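Local coordinates for protein PrgZ (Enterococcus faecalis, PDB 4FAJ) that captures peptide pheromone outside the cell as a membrane-anchored substrate-binding receptor and probably passes peptide on for transport across the membrane, at residues A[66-71]-A[448-453]; A[84-89]-A[251-256]; A[157-162]-A[486-491]; A[455-460]-A[465-470]. One frame throughout, in Å; residues are numbered along the deposited sequence. Where two conformers were deposited one is given.

Interaction 1 of 4, residues A[66-71]-A[448-453]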
loop_
_atom_site.group_PDB
_atom_site.type_symbol
_atom_site.label_atom_id
_atom_site.label_comp_id
_atom_site.label_asym_id
_atom_site.label_seq_id
_atom_site.Cartn_x
_atom_site.Cartn_y
_atom_site.Cartn_z
ATOM N N ALA A 66 9.169 -12.105 4.011
ATOM C CA ALA A 66 7.922 -11.460 3.600
ATOM C C ALA A 66 6.958 -11.574 4.771
ATOM O O ALA A 66 7.102 -12.480 5.604
ATOM C CB ALA A 66 7.345 -12.165 2.363
ATOM N N GLY A 67 5.972 -10.681 4.829
ATOM C CA GLY A 67 5.018 -10.654 5.948
ATOM C C GLY A 67 3.763 -11.492 5.738
ATOM O O GLY A 67 3.124 -11.900 6.709
ATOM N N THR A 68 3.398 -11.737 4.473
ATOM C CA THR A 68 2.218 -12.547 4.132
ATOM C C THR A 68 2.490 -13.336 2.855
ATOM O O THR A 68 3.451 -13.034 2.153
ATOM C CB THR A 68 0.960 -11.676 3.854
ATOM O OG1 THR A 68 1.083 -11.049 2.567
ATOM C CG2 THR A 68 0.722 -10.605 4.947
ATOM N N PRO A 69 1.634 -14.333 2.539
ATOM C CA PRO A 69 1.708 -14.936 1.207
ATOM C C PRO A 69 1.385 -13.924 0.117
ATOM O O PRO A 69 0.786 -12.886 0.385
ATOM C CB PRO A 69 0.641 -16.031 1.245
ATOM C CG PRO A 69 0.443 -16.314 2.751
ATOM C CD PRO A 69 0.588 -14.966 3.363
ATOM N N VAL A 70 1.808 -14.226 -1.102
ATOM C CA VAL A 70 1.443 -13.426 -2.263
ATOM C C VAL A 70 -0.062 -13.525 -2.440
ATOM O O VAL A 70 -0.614 -14.606 -2.311
ATOM C CB VAL A 70 2.174 -13.934 -3.513
ATOM C CG1 VAL A 70 1.577 -13.330 -4.779
ATOM C CG2 VAL A 70 3.676 -13.617 -3.406
ATOM N N GLN A 71 -0.721 -12.400 -2.706
ATOM C CA GLN A 71 -2.171 -12.355 -2.864
ATOM C C GLN A 71 -2.628 -12.209 -4.329
ATOM O O GLN A 71 -3.665 -12.757 -4.704
ATOM C CB GLN A 71 -2.748 -11.205 -2.058
ATOM C CG GLN A 71 -2.420 -11.245 -0.595
ATOM C CD GLN A 71 -3.049 -12.436 0.087
ATOM O OE1 GLN A 71 -4.257 -12.634 -0.005
ATOM N NE2 GLN A 71 -2.243 -13.227 0.773
ATOM N N ILE A 448 -6.883 -13.326 11.679
ATOM C CA ILE A 448 -7.206 -14.087 10.486
ATOM C C ILE A 448 -6.103 -14.009 9.432
ATOM O O ILE A 448 -5.288 -13.067 9.433
ATOM C CB ILE A 448 -8.561 -13.631 9.848
ATOM C CG1 ILE A 448 -8.621 -12.107 9.688
ATOM C CG2 ILE A 448 -9.740 -14.108 10.695
ATOM C CD1 ILE A 448 -9.807 -11.634 8.873
ATOM N N PRO A 449 -6.070 -15.003 8.526
ATOM C CA PRO A 449 -5.141 -14.985 7.400
ATOM C C PRO A 449 -5.379 -13.810 6.454
ATOM O O PRO A 449 -6.499 -13.320 6.338
ATOM C CB PRO A 449 -5.433 -16.304 6.680
ATOM C CG PRO A 449 -6.099 -17.147 7.666
ATOM C CD PRO A 449 -6.894 -16.225 8.518
ATOM N N ALA A 450 -4.327 -13.412 5.753
ATOM C CA ALA A 450 -4.346 -12.225 4.906
ATOM C C ALA A 450 -5.381 -12.291 3.783
ATOM O O ALA A 450 -6.074 -11.309 3.543
ATOM C CB ALA A 450 -2.952 -11.965 4.327
ATOM N N ASN A 451 -5.494 -13.430 3.102
ATOM C CA ASN A 451 -6.481 -13.547 2.016
ATOM C C ASN A 451 -7.927 -13.424 2.510
ATOM O O ASN A 451 -8.753 -12.811 1.842
ATOM C CB ASN A 451 -6.277 -14.823 1.178
ATOM C CG ASN A 451 -6.554 -16.100 1.940
ATOM O OD1 ASN A 451 -6.338 -16.195 3.152
ATOM N ND2 ASN A 451 -7.027 -17.109 1.220
ATOM N N VAL A 452 -8.219 -13.982 3.685
ATOM C CA VAL A 452 -9.534 -13.848 4.315
ATOM C C VAL A 452 -9.788 -12.397 4.775
ATOM O O VAL A 452 -10.885 -11.862 4.599
ATOM C CB VAL A 452 -9.703 -14.821 5.516
ATOM C CG1 VAL A 452 -11.041 -14.601 6.211
ATOM C CG2 VAL A 452 -9.578 -16.288 5.055
ATOM N N PHE A 453 -8.762 -11.775 5.351
ATOM C CA PHE A 453 -8.838 -10.388 5.807
ATOM C C PHE A 453 -9.149 -9.453 4.622
ATOM O O PHE A 453 -10.056 -8.636 4.706
ATOM C CB PHE A 453 -7.512 -10.000 6.488
ATOM C CG PHE A 453 -7.582 -8.787 7.382
ATOM C CD1 PHE A 453 -8.706 -7.954 7.441
ATOM C CD2 PHE A 453 -6.470 -8.447 8.147
ATOM C CE1 PHE A 453 -8.722 -6.834 8.266
ATOM C CE2 PHE A 453 -6.488 -7.323 8.969
ATOM C CZ PHE A 453 -7.611 -6.515 9.018
HETATM O O HOH W 1 -3.129 -15.433 2.833
#
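This is a small, water-bridged contact beside the bound peptide, where the loop following strand 61-66 meets the first turn of helix 450-459. Its apolar part is the A450 methyl: CB lies 4.0 Å from T68 CB and also touches T68 CG2, while the Q71 amide comes up on another side with NE2 3.8 Å from that same CB. Q71 is bent at chi2 (-65°), which folds its amide back over its own loop. NE2 then gives one hydrogen to P69 O (3.1 Å, nearly straight, in the Q71 amide plane) and one to a water. That water accepts from N451 N as well (3.1 Å), occupying an N-H in the opening turn of the helix. On the other branch Q71 OE1 presses against N451, 3.1 Å from CA, with the two amide planes 62° apart. P69 O is gripped from opposite faces, by Q71 NE2 above its plane and by T68 OG1 at 2.9 Å. P449 holds the N-cap position of the helix. T68 and F453 both pack on apolar side chains of the bound peptide, and such bridging between lobes is in keeping with the closed, ligand-bound cleft of OppA-like solute-binding proteins.

Interaction 2 of 4, residues A[84-89]-A[251-256]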
loop_
_atom_site.group_PDB
_atom_site.type_symbol
_atom_site.label_atom_id
_atom_site.label_comp_id
_atom_site.label_asym_id
_atom_site.label_seq_id
_atom_site.Cartn_x
_atom_site.Cartn_y
_atom_site.Cartn_z
ATOM N N ILE A 84 2.829 -6.466 -4.316
ATOM C CA ILE A 84 3.369 -5.322 -5.046
ATOM C C ILE A 84 4.899 -5.340 -5.104
ATOM O O ILE A 84 5.468 -5.083 -6.164
ATOM C CB ILE A 84 2.805 -4.007 -4.500
ATOM C CG1 ILE A 84 1.365 -3.845 -4.995
ATOM C CG2 ILE A 84 3.659 -2.818 -4.930
ATOM C CD1 ILE A 84 0.621 -2.689 -4.344
ATOM N N THR A 85 5.564 -5.657 -3.993
ATOM C CA THR A 85 7.009 -5.901 -4.029
ATOM C C THR A 85 7.421 -7.015 -5.018
ATOM O O THR A 85 8.401 -6.864 -5.767
ATOM C CB THR A 85 7.563 -6.212 -2.619
ATOM O OG1 THR A 85 7.540 -5.010 -1.832
ATOM C CG2 THR A 85 9.014 -6.737 -2.699
ATOM N N LEU A 86 6.678 -8.122 -5.043
ATOM C CA LEU A 86 6.993 -9.178 -6.000
ATOM C C LEU A 86 6.844 -8.659 -7.431
ATOM O O LEU A 86 7.735 -8.839 -8.263
ATOM C CB LEU A 86 6.098 -10.391 -5.812
ATOM C CG LEU A 86 6.258 -11.487 -6.870
ATOM C CD1 LEU A 86 7.684 -12.021 -6.899
ATOM C CD2 LEU A 86 5.241 -12.599 -6.580
ATOM N N LEU A 87 5.721 -8.008 -7.709
ATOM C CA LEU A 87 5.461 -7.487 -9.059
ATOM C C LEU A 87 6.480 -6.410 -9.459
ATOM O O LEU A 87 6.882 -6.345 -10.628
ATOM C CB LEU A 87 4.014 -6.971 -9.202
ATOM C CG LEU A 87 2.902 -8.014 -9.326
ATOM C CD1 LEU A 87 1.515 -7.327 -9.434
ATOM C CD2 LEU A 87 3.107 -8.957 -10.492
ATOM N N ALA A 88 6.925 -5.586 -8.507
ATOM C CA ALA A 88 7.960 -4.582 -8.794
ATOM C C ALA A 88 9.291 -5.225 -9.216
ATOM O O ALA A 88 10.116 -4.586 -9.865
ATOM C CB ALA A 88 8.161 -3.644 -7.594
ATOM N N ASN A 89 9.462 -6.503 -8.888
ATOM C CA ASN A 89 10.699 -7.242 -9.170
ATOM C C ASN A 89 10.616 -8.295 -10.300
ATOM O O ASN A 89 11.639 -8.581 -10.949
ATOM C CB ASN A 89 11.213 -7.853 -7.874
ATOM C CG ASN A 89 11.804 -6.816 -6.952
ATOM O OD1 ASN A 89 12.928 -6.362 -7.162
ATOM N ND2 ASN A 89 11.057 -6.433 -5.920
ATOM N N ASP A 251 3.883 -20.126 1.652
ATOM C CA ASP A 251 4.791 -19.419 2.558
ATOM C C ASP A 251 6.206 -19.263 1.975
ATOM O O ASP A 251 7.069 -18.661 2.611
ATOM C CB ASP A 251 4.852 -20.117 3.928
ATOM C CG ASP A 251 5.691 -21.396 3.917
ATOM O OD1 ASP A 251 5.781 -22.057 2.863
ATOM O OD2 ASP A 251 6.261 -21.747 4.977
ATOM N N LYS A 252 6.427 -19.801 0.773
ATOM C CA LYS A 252 7.723 -19.735 0.092
ATOM C C LYS A 252 7.543 -19.447 -1.384
ATOM O O LYS A 252 6.600 -19.934 -1.997
ATOM C CB LYS A 252 8.420 -21.084 0.161
ATOM C CG LYS A 252 8.848 -21.501 1.501
ATOM C CD LYS A 252 9.571 -22.832 1.390
ATOM C CE LYS A 252 10.185 -23.214 2.709
ATOM N NZ LYS A 252 9.171 -23.368 3.758
ATOM N N TRP A 253 8.456 -18.666 -1.954
ATOM C CA TRP A 253 8.562 -18.551 -3.403
ATOM C C TRP A 253 9.973 -18.164 -3.824
ATOM O O TRP A 253 10.788 -17.703 -3.003
ATOM C CB TRP A 253 7.502 -17.598 -3.981
ATOM C CG TRP A 253 7.504 -16.230 -3.413
ATOM C CD1 TRP A 253 8.144 -15.137 -3.915
ATOM C CD2 TRP A 253 6.818 -15.791 -2.243
ATOM N NE1 TRP A 253 7.907 -14.043 -3.124
ATOM C CE2 TRP A 253 7.103 -14.419 -2.083
ATOM C CE3 TRP A 253 5.997 -16.425 -1.303
ATOM C CZ2 TRP A 253 6.583 -13.668 -1.033
ATOM C CZ3 TRP A 253 5.495 -15.681 -0.250
ATOM C CH2 TRP A 253 5.780 -14.317 -0.128
ATOM N N THR A 254 10.265 -18.370 -5.102
ATOM C CA THR A 254 11.583 -18.077 -5.670
ATOM C C THR A 254 11.450 -17.308 -6.985
ATOM O O THR A 254 10.581 -17.615 -7.814
ATOM C CB THR A 254 12.389 -19.387 -5.947
ATOM O OG1 THR A 254 12.617 -20.102 -4.718
ATOM C CG2 THR A 254 13.732 -19.064 -6.615
ATOM N N ILE A 255 12.304 -16.296 -7.165
ATOM C CA ILE A 255 12.417 -15.591 -8.439
ATOM C C ILE A 255 13.839 -15.771 -8.949
ATOM O O ILE A 255 14.772 -15.914 -8.162
ATOM C CB ILE A 255 12.036 -14.076 -8.331
ATOM C CG1 ILE A 255 13.092 -13.296 -7.524
ATOM C CG2 ILE A 255 10.642 -13.933 -7.707
ATOM C CD1 ILE A 255 12.735 -11.805 -7.222
ATOM N N SER A 256 13.995 -15.767 -10.272
ATOM C CA SER A 256 15.281 -16.053 -10.899
ATOM C C SER A 256 15.555 -15.034 -12.001
ATOM O O SER A 256 14.624 -14.532 -12.631
ATOM C CB SER A 256 15.266 -17.464 -11.490
ATOM O OG SER A 256 15.032 -18.431 -10.483
#
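L86 lays its CD1 methyl against I255, whose CG2 is 3.6 Å away, the closest approach between helix residues 84-89 and strand residues 251-256. The two side chains run in opposite senses past one another, and the touch between them is this pair of methyls. With CG swung anti to the backbone N (chi1 174°), L86 carries CD1 out toward the sheet, where it also meets the five-membered part of the W253 indole, obliquely and more loosely, 4.3 Å from NE1. Farther along, N89 CB approaches the other arm of the isoleucine at 4.3 Å from I255 CD1. No hydrogen bond crosses; the join is buried hydrocarbon. It is alpha/beta layer packing: helix 81-90 lies on one face of the sheet of strands 61-66, 271-276, 252-257 and 239-243, and the axes of the two short segments run nearly parallel, 19° apart at 10.8 Å. Alternate residues W253 and I255 point to the helix, while T254 between them turns away to bond N273 on the neighbouring strand. I255 is hemmed in by F274, F239, L241 and V90, and the indole of W253 meets the F274 ring at a shallow angle. The buried N89 amide has polar partners of its own: ND2 bonds T85 O at 2.7 Å, one turn back, and also Y555 O, while OD1 accepts from Y557 N. These bonds fix the rotation of the amide and tie the helix to residues near the C terminus.

Interaction 3 of 4, residues A[157-162]-A[486-491]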
loop_
_atom_site.group_PDB
_atom_site.type_symbol
_atom_site.label_atom_id
_atom_site.label_comp_id
_atom_site.label_asym_id
_atom_site.label_seq_id
_atom_site.Cartn_x
_atom_site.Cartn_y
_atom_site.Cartn_z
ATOM N N PRO A 157 -9.605 -2.948 -7.650
ATOM C CA PRO A 157 -9.436 -2.074 -6.505
ATOM C C PRO A 157 -8.532 -0.869 -6.802
ATOM O O PRO A 157 -8.387 0.003 -5.938
ATOM C CB PRO A 157 -8.759 -2.980 -5.478
ATOM C CG PRO A 157 -7.961 -3.918 -6.299
ATOM C CD PRO A 157 -8.774 -4.158 -7.540
ATOM N N ASN A 158 -7.912 -0.832 -7.988
ATOM C CA ASN A 158 -6.979 0.242 -8.335
ATOM C C ASN A 158 -7.569 1.337 -9.237
ATOM O O ASN A 158 -6.833 2.206 -9.715
ATOM C CB ASN A 158 -5.719 -0.344 -8.992
ATOM C CG ASN A 158 -4.885 -1.175 -8.033
ATOM O OD1 ASN A 158 -4.601 -0.755 -6.896
ATOM N ND2 ASN A 158 -4.471 -2.357 -8.485
ATOM N N VAL A 159 -8.884 1.312 -9.452
ATOM C CA VAL A 159 -9.506 2.180 -10.454
ATOM C C VAL A 159 -9.299 3.669 -10.174
ATOM O O VAL A 159 -9.144 4.448 -11.112
ATOM C CB VAL A 159 -11.030 1.892 -10.662
ATOM C CG1 VAL A 159 -11.232 0.534 -11.256
ATOM C CG2 VAL A 159 -11.827 2.021 -9.346
ATOM N N GLU A 160 -9.263 4.053 -8.896
ATOM C CA GLU A 160 -9.110 5.459 -8.496
ATOM C C GLU A 160 -7.767 6.070 -8.952
ATOM O O GLU A 160 -7.684 7.269 -9.197
ATOM C CB GLU A 160 -9.249 5.594 -6.972
ATOM C CG GLU A 160 -9.316 7.016 -6.449
ATOM C CD GLU A 160 -10.650 7.688 -6.743
ATOM O OE1 GLU A 160 -10.641 8.874 -7.146
ATOM O OE2 GLU A 160 -11.703 7.025 -6.568
ATOM N N LEU A 161 -6.734 5.243 -9.074
ATOM C CA LEU A 161 -5.423 5.692 -9.553
ATOM C C LEU A 161 -5.431 6.222 -10.989
ATOM O O LEU A 161 -4.480 6.898 -11.410
ATOM C CB LEU A 161 -4.409 4.550 -9.468
ATOM C CG LEU A 161 -4.059 4.050 -8.069
ATOM C CD1 LEU A 161 -3.202 2.780 -8.145
ATOM C CD2 LEU A 161 -3.353 5.128 -7.277
ATOM N N PHE A 162 -6.485 5.888 -11.736
ATOM C CA PHE A 162 -6.642 6.306 -13.127
ATOM C C PHE A 162 -7.538 7.536 -13.305
ATOM O O PHE A 162 -7.751 7.981 -14.435
ATOM C CB PHE A 162 -7.167 5.125 -13.961
ATOM C CG PHE A 162 -6.133 4.060 -14.194
ATOM C CD1 PHE A 162 -5.793 3.178 -13.184
ATOM C CD2 PHE A 162 -5.457 3.979 -15.398
ATOM C CE1 PHE A 162 -4.822 2.213 -13.379
ATOM C CE2 PHE A 162 -4.475 3.010 -15.600
ATOM C CZ PHE A 162 -4.161 2.132 -14.593
ATOM N N ASN A 486 -17.194 6.964 -2.574
ATOM C CA ASN A 486 -17.270 5.556 -3.031
ATOM C C ASN A 486 -15.925 4.991 -3.497
ATOM O O ASN A 486 -15.869 4.169 -4.403
ATOM C CB ASN A 486 -18.429 5.338 -4.017
ATOM C CG ASN A 486 -19.804 5.330 -3.324
ATOM O OD1 ASN A 486 -20.021 4.645 -2.312
ATOM N ND2 ASN A 486 -20.738 6.090 -3.873
ATOM N N SER A 487 -14.848 5.402 -2.826
ATOM C CA SER A 487 -13.520 4.836 -3.080
ATOM C C SER A 487 -13.458 3.343 -2.693
ATOM O O SER A 487 -13.923 2.959 -1.626
ATOM C CB SER A 487 -12.446 5.606 -2.312
ATOM O OG SER A 487 -11.228 4.873 -2.256
ATOM N N PRO A 488 -12.859 2.501 -3.553
ATOM C CA PRO A 488 -12.685 1.074 -3.225
ATOM C C PRO A 488 -11.894 0.805 -1.940
ATOM O O PRO A 488 -12.052 -0.253 -1.329
ATOM C CB PRO A 488 -11.893 0.539 -4.422
ATOM C CG PRO A 488 -12.197 1.437 -5.519
ATOM C CD PRO A 488 -12.363 2.802 -4.907
ATOM N N MET A 489 -11.021 1.740 -1.561
ATOM C CA MET A 489 -10.223 1.612 -0.339
ATOM C C MET A 489 -10.927 2.144 0.915
ATOM O O MET A 489 -10.383 2.036 2.015
ATOM C CB MET A 489 -8.871 2.319 -0.523
ATOM C CG MET A 489 -8.027 1.759 -1.671
ATOM S SD MET A 489 -7.617 0.020 -1.424
ATOM C CE MET A 489 -8.911 -0.776 -2.377
ATOM N N ASN A 490 -12.129 2.696 0.753
ATOM C CA ASN A 490 -12.918 3.219 1.873
ATOM C C ASN A 490 -13.694 2.071 2.522
ATOM O O ASN A 490 -14.898 1.950 2.354
ATOM C CB ASN A 490 -13.873 4.317 1.369
ATOM C CG ASN A 490 -14.478 5.153 2.489
ATOM O OD1 ASN A 490 -14.447 4.773 3.655
ATOM N ND2 ASN A 490 -15.035 6.313 2.126
ATOM N N HIS A 491 -12.979 1.231 3.263
ATOM C CA HIS A 491 -13.541 -0.024 3.791
ATOM C C HIS A 491 -14.663 0.215 4.809
ATOM O O HIS A 491 -15.609 -0.570 4.902
ATOM C CB HIS A 491 -12.426 -0.883 4.406
ATOM C CG HIS A 491 -11.302 -1.171 3.459
ATOM N ND1 HIS A 491 -9.974 -0.952 3.777
ATOM C CD2 HIS A 491 -11.316 -1.633 2.187
ATOM C CE1 HIS A 491 -9.224 -1.287 2.741
ATOM N NE2 HIS A 491 -10.011 -1.693 1.762
#
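A type I beta turn from S487 to N490, at the wall of the peptide cleft, brings P488 and M489 against the loop that leads into the 3-10 segment 159-162. P157 and P488 come closest in backbone, 5.6 Å between CA atoms, and the P488 ring lies beside the P157 peptide with CB 3.9 Å from P157 O. The same ring meets V159 obliquely, CG to V159 CG2 3.9 Å. M489 starts off across the contact, but bends at chi2 (-61°) and again at chi3 (96°) bring its CE methyl round to P157, 3.8 Å from CB and also touching P157 O. All of this is van der Waals packing. The turn is stiffened from within: N490 N bonds S487 O at 3.0 Å, and S487 OG accepts from M489 N at 3.2 Å, an ST turn. N490 centres an inverse gamma turn, and M489 O sits over the face of the H491 ring. Nearby, the carboxylates of E160 and E484 lie close, which may raise the affinity of one for a proton. M489 also packs on an apolar side chain of the bound peptide, so the turn doubles as pocket wall and meeting point of two loops, as suits the enclosed cleft of a peptide-binding protein of this family.

Interaction 4 of 4, residues A[455-460]-A[465-470]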
loop_
_atom_site.group_PDB
_atom_site.type_symbol
_atom_site.label_atom_id
_atom_site.label_comp_id
_atom_site.label_asym_id
_atom_site.label_seq_id
_atom_site.Cartn_x
_atom_site.Cartn_y
_atom_site.Cartn_z
ATOM N N GLU A 455 -10.623 -10.103 1.815
ATOM C CA GLU A 455 -11.980 -10.369 1.346
ATOM C C GLU A 455 -13.035 -9.736 2.270
ATOM O O GLU A 455 -14.007 -9.137 1.799
ATOM C CB GLU A 455 -12.200 -11.883 1.218
ATOM C CG GLU A 455 -13.608 -12.303 0.803
ATOM C CD GLU A 455 -13.792 -13.805 0.854
ATOM O OE1 GLU A 455 -14.307 -14.313 1.882
ATOM O OE2 GLU A 455 -13.405 -14.484 -0.125
ATOM N N ARG A 456 -12.837 -9.857 3.577
ATOM C CA ARG A 456 -13.781 -9.277 4.529
ATOM C C ARG A 456 -13.773 -7.744 4.490
ATOM O O ARG A 456 -14.814 -7.126 4.652
ATOM C CB ARG A 456 -13.517 -9.801 5.937
ATOM C CG ARG A 456 -13.868 -11.279 6.069
ATOM C CD ARG A 456 -13.713 -11.789 7.479
ATOM N NE ARG A 456 -14.582 -11.084 8.412
ATOM C CZ ARG A 456 -14.715 -11.395 9.698
ATOM N NH1 ARG A 456 -14.044 -12.422 10.223
ATOM N NH2 ARG A 456 -15.535 -10.681 10.460
ATOM N N LEU A 457 -12.612 -7.142 4.249
ATOM C CA LEU A 457 -12.539 -5.685 4.075
ATOM C C LEU A 457 -13.312 -5.256 2.835
ATOM O O LEU A 457 -14.081 -4.302 2.893
ATOM C CB LEU A 457 -11.095 -5.195 3.964
ATOM C CG LEU A 457 -10.322 -5.107 5.280
ATOM C CD1 LEU A 457 -8.850 -4.888 4.988
ATOM C CD2 LEU A 457 -10.890 -3.990 6.199
ATOM N N THR A 458 -13.117 -5.979 1.728
ATOM C CA THR A 458 -13.797 -5.661 0.470
ATOM C C THR A 458 -15.311 -5.752 0.620
ATOM O O THR A 458 -16.026 -4.918 0.081
ATOM C CB THR A 458 -13.326 -6.566 -0.698
ATOM O OG1 THR A 458 -11.919 -6.413 -0.884
ATOM C CG2 THR A 458 -14.041 -6.208 -2.016
ATOM N N LYS A 459 -15.788 -6.748 1.371
ATOM C CA LYS A 459 -17.223 -6.946 1.591
ATOM C C LYS A 459 -17.786 -6.139 2.768
ATOM O O LYS A 459 -18.991 -6.170 3.014
ATOM C CB LYS A 459 -17.526 -8.442 1.796
ATOM C CG LYS A 459 -17.179 -9.305 0.580
ATOM C CD LYS A 459 -17.323 -10.799 0.888
ATOM C CE LYS A 459 -17.250 -11.650 -0.378
ATOM N NZ LYS A 459 -18.573 -11.759 -1.066
ATOM N N LYS A 460 -16.921 -5.421 3.485
ATOM C CA LYS A 460 -17.291 -4.699 4.721
ATOM C C LYS A 460 -17.841 -5.624 5.810
ATOM O O LYS A 460 -18.687 -5.238 6.625
ATOM C CB LYS A 460 -18.249 -3.533 4.433
ATOM C CG LYS A 460 -17.716 -2.526 3.416
ATOM C CD LYS A 460 -18.626 -1.307 3.312
ATOM C CE LYS A 460 -18.001 -0.180 2.492
ATOM N NZ LYS A 460 -17.756 -0.566 1.073
ATOM N N SER A 465 -11.216 -2.716 12.273
ATOM C CA SER A 465 -10.132 -3.368 11.557
ATOM C C SER A 465 -8.794 -2.677 11.806
ATOM O O SER A 465 -8.686 -1.464 11.638
ATOM C CB SER A 465 -10.444 -3.343 10.069
ATOM O OG SER A 465 -9.351 -3.809 9.302
ATOM N N LEU A 466 -7.782 -3.454 12.187
ATOM C CA LEU A 466 -6.414 -2.948 12.258
ATOM C C LEU A 466 -5.799 -3.137 10.882
ATOM O O LEU A 466 -5.309 -4.224 10.548
ATOM C CB LEU A 466 -5.589 -3.695 13.306
ATOM C CG LEU A 466 -4.122 -3.269 13.434
ATOM C CD1 LEU A 466 -4.027 -1.775 13.712
ATOM C CD2 LEU A 466 -3.428 -4.051 14.544
ATOM N N SER A 467 -5.858 -2.082 10.085
ATOM C CA SER A 467 -5.334 -2.088 8.723
ATOM C C SER A 467 -4.761 -0.704 8.399
ATOM O O SER A 467 -5.093 0.299 9.052
ATOM C CB SER A 467 -6.426 -2.502 7.720
ATOM O OG SER A 467 -7.684 -1.882 7.997
ATOM N N GLY A 468 -3.887 -0.658 7.403
ATOM C CA GLY A 468 -3.172 0.565 7.072
ATOM C C GLY A 468 -2.950 0.791 5.596
ATOM O O GLY A 468 -3.356 -0.012 4.748
ATOM N N TRP A 469 -2.306 1.916 5.301
ATOM C CA TRP A 469 -2.031 2.333 3.934
ATOM C C TRP A 469 -0.596 2.808 3.887
ATOM O O TRP A 469 -0.162 3.556 4.785
ATOM C CB TRP A 469 -2.965 3.483 3.546
ATOM C CG TRP A 469 -2.837 3.919 2.089
ATOM C CD1 TRP A 469 -2.184 5.018 1.607
ATOM C CD2 TRP A 469 -3.392 3.255 0.963
ATOM N NE1 TRP A 469 -2.297 5.073 0.234
ATOM C CE2 TRP A 469 -3.038 4.001 -0.186
ATOM C CE3 TRP A 469 -4.144 2.089 0.806
ATOM C CZ2 TRP A 469 -3.420 3.616 -1.470
ATOM C CZ3 TRP A 469 -4.536 1.713 -0.475
ATOM C CH2 TRP A 469 -4.165 2.467 -1.594
ATOM N N GLN A 470 0.152 2.366 2.874
ATOM C CA GLN A 470 1.426 2.999 2.543
ATOM C C GLN A 470 1.242 3.837 1.284
ATOM O O GLN A 470 0.704 3.344 0.294
ATOM C CB GLN A 470 2.546 1.988 2.313
ATOM C CG GLN A 470 3.794 2.636 1.671
ATOM C CD GLN A 470 5.094 2.038 2.112
ATOM O OE1 GLN A 470 5.311 1.827 3.303
ATOM N NE2 GLN A 470 6.010 1.804 1.149
#
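The packing across this contact falls to one leucine: L457, on helix 450-459, sends CD2 over two serines of strand 465-470. CD2 lies 3.5 Å from S465 OG, 3.9 Å from S465 CB and, more loosely, 4.2 Å from S467 OG. H491 and an apolar side chain of the bound peptide also touch L457, so the methyls help to bury the polar pair. Among hydrogen bonds, S465 OG stands anti to its own backbone N (chi1 172°) and donates along the strand to S467 OG at 2.9 Å. S467 OG is bonded in turn to E323 OE2 of the adjoining strand, giving a short chain of polar links; this would probably stabilise the charge of the glutamate, which H491 ND1 also reaches. In the backbone, K460 is the first residue to leave helical phi/psi; with positive phi (59°), it donates to L457 O at 3.1 Å in a Schellman motif that turns the chain back toward the strand. Farther on, G468 and W469 pair antiparallel with the bound peptide and extend the sheet into it. Strand 442-448, helix 450-459 and strand 464-470, with strand 412-418 between and parallel to both, form a beta-alpha-beta crossover.

From the N terminus, segment 66-71 comes first and waits 377 residues before interaction 1 closes its long loop at helix 450-459. Interaction 2 is nested inside that loop, tying helix 81-90 to strand 252-257, and the two touch where V70 reaches L86 and W253. Segment 157-162 leaves between the halves of interaction 2 and returns only at 486-491, so interaction 3 crosses both 1 and 2. Interaction 4 is a short local closure inside interaction 3, following interaction 1 on the same helix; F453 meets S465, and M489 meets W469. Together they join the N-terminal sheet layer, the crossover around strand 464-470 and the loops beside the bound peptide.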